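Local coordinates for protein cephalosporin acylase (Bacillus halodurans, PDB 2NLZ) that probably works as an acylase of the gamma-glutamyltranspeptidase family, within the N-terminal nucleophile hydrolases, although its function is not established, at residues Tyr289-Val294 with Met452-Asp457; Asp295-Gln300 with Pro469-Thr474. The protein carries 1 engineered substitution. All coordinates share one frame; numbering follows the deposited sequence.

Contact 1 of 2, residues Tyr289-Val294 with Met452-Asp457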
# COMPACT_ATOMS: atom_id res chain seq x y z
N TYR D 289 -21.17 -4.41 12.12
CA TYR D 289 -21.39 -3.31 11.17
C TYR D 289 -20.23 -3.12 10.18
O TYR D 289 -20.46 -3.09 8.97
CB TYR D 289 -21.80 -1.99 11.85
CG TYR D 289 -22.97 -2.13 12.82
CD1 TYR D 289 -24.25 -2.46 12.37
CD2 TYR D 289 -22.79 -1.93 14.19
CE1 TYR D 289 -25.32 -2.59 13.26
CE2 TYR D 289 -23.85 -2.05 15.09
CZ TYR D 289 -25.11 -2.39 14.61
OH TYR D 289 -26.15 -2.51 15.50
N HIS D 290 -18.99 -3.00 10.68
CA HIS D 290 -17.83 -2.98 9.78
C HIS D 290 -16.73 -4.02 10.08
O HIS D 290 -16.42 -4.30 11.24
CB HIS D 290 -17.22 -1.59 9.64
CG HIS D 290 -16.31 -1.45 8.46
ND1 HIS D 290 -16.77 -1.32 7.17
CD2 HIS D 290 -14.95 -1.46 8.37
CE1 HIS D 290 -15.75 -1.24 6.34
NE2 HIS D 290 -14.63 -1.32 7.05
N LYS D 291 -16.13 -4.56 9.01
CA LYS D 291 -15.15 -5.64 9.09
C LYS D 291 -13.79 -5.27 9.68
O LYS D 291 -13.28 -5.96 10.56
CB LYS D 291 -14.90 -6.23 7.71
CG LYS D 291 -13.78 -7.24 7.66
CD LYS D 291 -13.71 -7.90 6.32
CE LYS D 291 -12.44 -8.75 6.15
NZ LYS D 291 -12.32 -9.88 7.13
N ASP D 292 -13.20 -4.19 9.17
CA ASP D 292 -11.83 -3.83 9.53
C ASP D 292 -11.72 -2.92 10.75
O ASP D 292 -11.20 -1.81 10.66
CB ASP D 292 -11.11 -3.23 8.32
CG ASP D 292 -10.86 -4.25 7.21
OD1 ASP D 292 -10.01 -5.16 7.39
OD2 ASP D 292 -11.51 -4.13 6.14
N THR D 293 -12.24 -3.39 11.89
CA THR D 293 -12.03 -2.76 13.19
C THR D 293 -11.31 -3.75 14.12
O THR D 293 -11.39 -4.97 13.93
CB THR D 293 -13.35 -2.29 13.89
OG1 THR D 293 -14.08 -3.41 14.40
CG2 THR D 293 -14.25 -1.51 12.94
N VAL D 294 -10.62 -3.21 15.12
CA VAL D 294 -9.97 -4.05 16.11
C VAL D 294 -11.02 -4.85 16.90
O VAL D 294 -10.80 -6.01 17.24
CB VAL D 294 -9.06 -3.20 17.05
CG1 VAL D 294 -9.83 -2.00 17.64
CG2 VAL D 294 -8.45 -4.06 18.15
N MET D 452 -17.62 -16.71 6.12
CA MET D 452 -19.03 -16.55 6.50
C MET D 452 -19.33 -15.14 6.98
O MET D 452 -20.34 -14.53 6.59
CB MET D 452 -19.49 -17.60 7.52
CG MET D 452 -19.83 -18.99 6.92
SD MET D 452 -21.02 -18.93 5.56
CE MET D 452 -20.00 -18.78 4.10
N MET D 453 -18.44 -14.60 7.80
CA MET D 453 -18.61 -13.22 8.27
C MET D 453 -18.33 -12.20 7.17
O MET D 453 -19.02 -11.19 7.07
CB MET D 453 -17.74 -12.97 9.48
CG MET D 453 -18.23 -13.72 10.68
SD MET D 453 -17.67 -12.89 12.14
CE MET D 453 -16.66 -14.18 12.80
N ASN D 454 -17.35 -12.49 6.32
CA ASN D 454 -17.08 -11.66 5.14
C ASN D 454 -18.28 -11.61 4.21
O ASN D 454 -18.53 -10.60 3.56
CB ASN D 454 -15.86 -12.18 4.38
CG ASN D 454 -14.56 -12.00 5.15
OD1 ASN D 454 -14.52 -11.33 6.18
ND2 ASN D 454 -13.49 -12.62 4.66
N THR D 455 -19.03 -12.70 4.14
CA THR D 455 -20.18 -12.78 3.26
C THR D 455 -21.45 -12.21 3.88
O THR D 455 -22.07 -11.30 3.32
CB THR D 455 -20.40 -14.21 2.77
OG1 THR D 455 -19.21 -14.64 2.10
CG2 THR D 455 -21.54 -14.27 1.78
N ILE D 456 -21.82 -12.74 5.04
CA ILE D 456 -23.08 -12.37 5.69
C ILE D 456 -22.99 -11.00 6.37
O ILE D 456 -23.80 -10.11 6.11
CB ILE D 456 -23.55 -13.48 6.67
CG1 ILE D 456 -23.93 -14.75 5.89
CG2 ILE D 456 -24.70 -12.98 7.54
CD1 ILE D 456 -23.63 -16.05 6.63
N ASP D 457 -22.00 -10.83 7.23
CA ASP D 457 -21.86 -9.60 8.00
C ASP D 457 -21.36 -8.43 7.18
O ASP D 457 -21.77 -7.30 7.40
CB ASP D 457 -20.91 -9.81 9.16
CG ASP D 457 -21.45 -10.77 10.17
OD1 ASP D 457 -22.65 -10.66 10.49
OD2 ASP D 457 -20.67 -11.64 10.62
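Lys291 and Asn454 mark the closest approach of the two backbones, their CA atoms 7.5 Å apart. The segment 289-294 is a loop as far as Thr293, the N-cap of helix 294-314, and an inverse gamma turn centred on Asp292 bends it just before that cap. Facing it, 452-457 is helical, with a wider pi-type turn at 453-457. A single polar contact spans the gap, Lys291 NZ donating to Asn454 OD1 at 2.8 Å. The lysine chain runs out extended, then bends at its last torsion (chi4 61°), which swings the ammonium group onto the amide oxygen. The C=O...N angle at Asn454 OD1 is 126°, with Lys291 NZ tilted 24° from the carbonyl plane. Asn454 ND2 bonds in turn to the backbone O of Ala465; the two bonds together should fix the amide's rotation. A methionine in place of Lys291 would probably leave OD1 buried without this donor and the amide freer to turn. Phe458, Ala468 and Tyr12 of a third subunit also pack on Lys291. Tyr297 of helix 294-314 touches the lysine too, while helix 444-457 packs Met452 and Thr455 on strand 512-517, and Met453 and Ile456 on strand 250-259.

Contact 2 of 2, residues Asp295-Gln300 with Pro469-Thr474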
# COMPACT_ATOMS: atom_id res chain seq x y z
N ASP D 295 -12.17 -4.22 17.14
CA ASP D 295 -13.28 -4.84 17.85
C ASP D 295 -13.69 -6.15 17.16
O ASP D 295 -13.74 -7.21 17.80
CB ASP D 295 -14.46 -3.86 17.89
CG ASP D 295 -15.71 -4.48 18.46
OD1 ASP D 295 -15.78 -4.67 19.70
OD2 ASP D 295 -16.64 -4.77 17.67
N THR D 296 -13.94 -6.04 15.85
CA THR D 296 -14.42 -7.16 15.03
C THR D 296 -13.46 -8.33 15.05
O THR D 296 -13.87 -9.44 15.38
CB THR D 296 -14.68 -6.74 13.58
OG1 THR D 296 -15.58 -5.63 13.57
CG2 THR D 296 -15.31 -7.88 12.82
N TYR D 297 -12.18 -8.08 14.73
CA TYR D 297 -11.17 -9.15 14.74
C TYR D 297 -11.04 -9.78 16.11
O TYR D 297 -10.92 -11.00 16.22
CB TYR D 297 -9.80 -8.68 14.23
CG TYR D 297 -9.75 -8.45 12.73
CD1 TYR D 297 -9.69 -9.53 11.83
CD2 TYR D 297 -9.73 -7.15 12.20
CE1 TYR D 297 -9.65 -9.32 10.44
CE2 TYR D 297 -9.68 -6.93 10.82
CZ TYR D 297 -9.64 -8.02 9.94
OH TYR D 297 -9.58 -7.79 8.58
N HIS D 298 -11.11 -8.96 17.16
CA HIS D 298 -11.02 -9.47 18.53
C HIS D 298 -12.10 -10.49 18.83
O HIS D 298 -11.80 -11.62 19.24
CB HIS D 298 -11.08 -8.33 19.54
CG HIS D 298 -10.93 -8.78 20.97
ND1 HIS D 298 -9.76 -9.31 21.46
CD2 HIS D 298 -11.79 -8.74 22.01
CE1 HIS D 298 -9.91 -9.60 22.74
NE2 HIS D 298 -11.14 -9.27 23.10
N LYS D 299 -13.36 -10.09 18.62
CA LYS D 299 -14.49 -10.99 18.86
C LYS D 299 -14.40 -12.25 17.98
O LYS D 299 -14.61 -13.36 18.48
CB LYS D 299 -15.81 -10.25 18.68
CG LYS D 299 -16.08 -9.21 19.76
CD LYS D 299 -17.16 -8.22 19.31
CE LYS D 299 -17.47 -7.21 20.40
NZ LYS D 299 -18.41 -6.18 19.88
N GLN D 300 -14.07 -12.08 16.69
CA GLN D 300 -13.81 -13.22 15.81
C GLN D 300 -12.86 -14.18 16.48
O GLN D 300 -13.24 -15.30 16.80
CB GLN D 300 -13.20 -12.78 14.47
CG GLN D 300 -14.15 -12.17 13.47
CD GLN D 300 -13.50 -11.87 12.12
OE1 GLN D 300 -12.45 -11.24 12.06
NE2 GLN D 300 -14.12 -12.31 11.04
N PRO D 469 -7.50 -10.36 3.80
CA PRO D 469 -6.40 -10.83 4.65
C PRO D 469 -6.90 -11.72 5.76
O PRO D 469 -8.03 -11.53 6.24
CB PRO D 469 -5.82 -9.54 5.23
CG PRO D 469 -6.92 -8.51 5.07
CD PRO D 469 -7.61 -8.89 3.80
N ARG D 470 -6.09 -12.69 6.17
CA ARG D 470 -6.55 -13.73 7.07
C ARG D 470 -5.74 -13.82 8.35
O ARG D 470 -4.55 -13.57 8.36
CB ARG D 470 -6.56 -15.08 6.37
CG ARG D 470 -7.66 -15.22 5.32
CD ARG D 470 -7.48 -16.46 4.49
NE ARG D 470 -8.24 -16.42 3.25
CZ ARG D 470 -8.00 -17.18 2.18
NH1 ARG D 470 -6.99 -18.06 2.21
NH2 ARG D 470 -8.75 -17.07 1.09
N TRP D 471 -6.43 -14.19 9.42
CA TRP D 471 -5.78 -14.52 10.67
C TRP D 471 -6.01 -16.00 10.96
O TRP D 471 -6.95 -16.60 10.44
CB TRP D 471 -6.37 -13.67 11.80
CG TRP D 471 -7.85 -13.79 11.88
CD1 TRP D 471 -8.78 -12.96 11.31
CD2 TRP D 471 -8.59 -14.81 12.56
NE1 TRP D 471 -10.04 -13.40 11.60
CE2 TRP D 471 -9.96 -14.53 12.36
CE3 TRP D 471 -8.24 -15.93 13.32
CZ2 TRP D 471 -10.96 -15.34 12.89
CZ3 TRP D 471 -9.24 -16.73 13.84
CH2 TRP D 471 -10.58 -16.43 13.63
N GLN D 472 -5.14 -16.57 11.80
CA GLN D 472 -5.40 -17.90 12.36
C GLN D 472 -4.77 -18.12 13.73
O GLN D 472 -3.59 -17.82 13.93
CB GLN D 472 -5.03 -19.02 11.40
CG GLN D 472 -3.56 -19.29 11.19
CD GLN D 472 -3.35 -20.61 10.48
OE1 GLN D 472 -3.92 -21.64 10.87
NE2 GLN D 472 -2.54 -20.59 9.43
N TRP D 473 -5.57 -18.63 14.66
CA TRP D 473 -5.10 -18.96 16.01
C TRP D 473 -4.40 -20.32 16.03
O TRP D 473 -4.86 -21.27 15.40
CB TRP D 473 -6.30 -18.97 16.97
CG TRP D 473 -6.04 -19.66 18.25
CD1 TRP D 473 -5.45 -19.13 19.35
CD2 TRP D 473 -6.37 -21.00 18.57
NE1 TRP D 473 -5.38 -20.06 20.35
CE2 TRP D 473 -5.94 -21.23 19.89
CE3 TRP D 473 -6.97 -22.05 17.87
CZ2 TRP D 473 -6.10 -22.46 20.53
CZ3 TRP D 473 -7.14 -23.27 18.51
CH2 TRP D 473 -6.70 -23.46 19.83
N THR D 474 -3.29 -20.42 16.77
CA THR D 474 -2.57 -21.69 16.90
C THR D 474 -2.55 -22.27 18.33
O THR D 474 -3.15 -23.31 18.57
CB THR D 474 -1.10 -21.60 16.39
OG1 THR D 474 -0.39 -20.59 17.13
CG2 THR D 474 -1.06 -21.28 14.90
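Tyr297 and Trp471 bring their rings together rim to rim, neither lying over the face of the other. The planes stand at 88° and the phenol centroid is 5.7 Å from that of the indole's five-membered ring. Trp471 CD1 comes up at the edge of the tyrosine, near its plane, 3.6 Å from Tyr297 CD1; Phe485 and the tyrosine ring meet edge-to-face. Gln300, one helical turn further on, approaches the indole obliquely, its CB 3.8 Å from Trp471 CZ2. Gln300 OE1 accepts a hydrogen bond from Trp471 NE1 at 3.3 Å, bent at the hydrogen (139°), with NE1 well above the carbonyl plane and not on a lone pair. In what is probably the alpha-beta-beta-alpha fold of the N-terminal nucleophile hydrolases, the contact packs helix 294-314 against strand 471-473, within this chain an outer strand of a small mixed sheet, antiparallel to 478-481. Trp471 reaches the helix with CG placed between its backbone N and carbonyl carbon (chi1 54°), and Met449, Ile301 and Met304 pack around the indole. At the far end of the phenol, Tyr297 OH bonds to Asp292 OD1, while Pro469 CG comes only to a distant 4.5 Å from that hydroxyl.

In the fold
Both contacts are locally buried but peripheral, centred about 24 Å (contact 1) and 21 Å (contact 2) from the centre of the chain. Contact 1 joins a loop to a helix through one polar bond and adjoins two other subunits; His290 and Tyr289, though poorly ordered, stack on their counterparts in the second. Contact 2 covers more surface, 191 against 101 Å², combines aromatic packing with a bent hydrogen bond between helix and strand, and touches the third subunit through Pro469. The centres of contacts 1 and 2 lie about 11 Å apart. The loop of contact 1 runs straight into the helix of contact 2, and His290 O probably accepts a hydrogen bond from Thr296 OG1. Helix 444-457 serves both, for Met453 packs on Gln300.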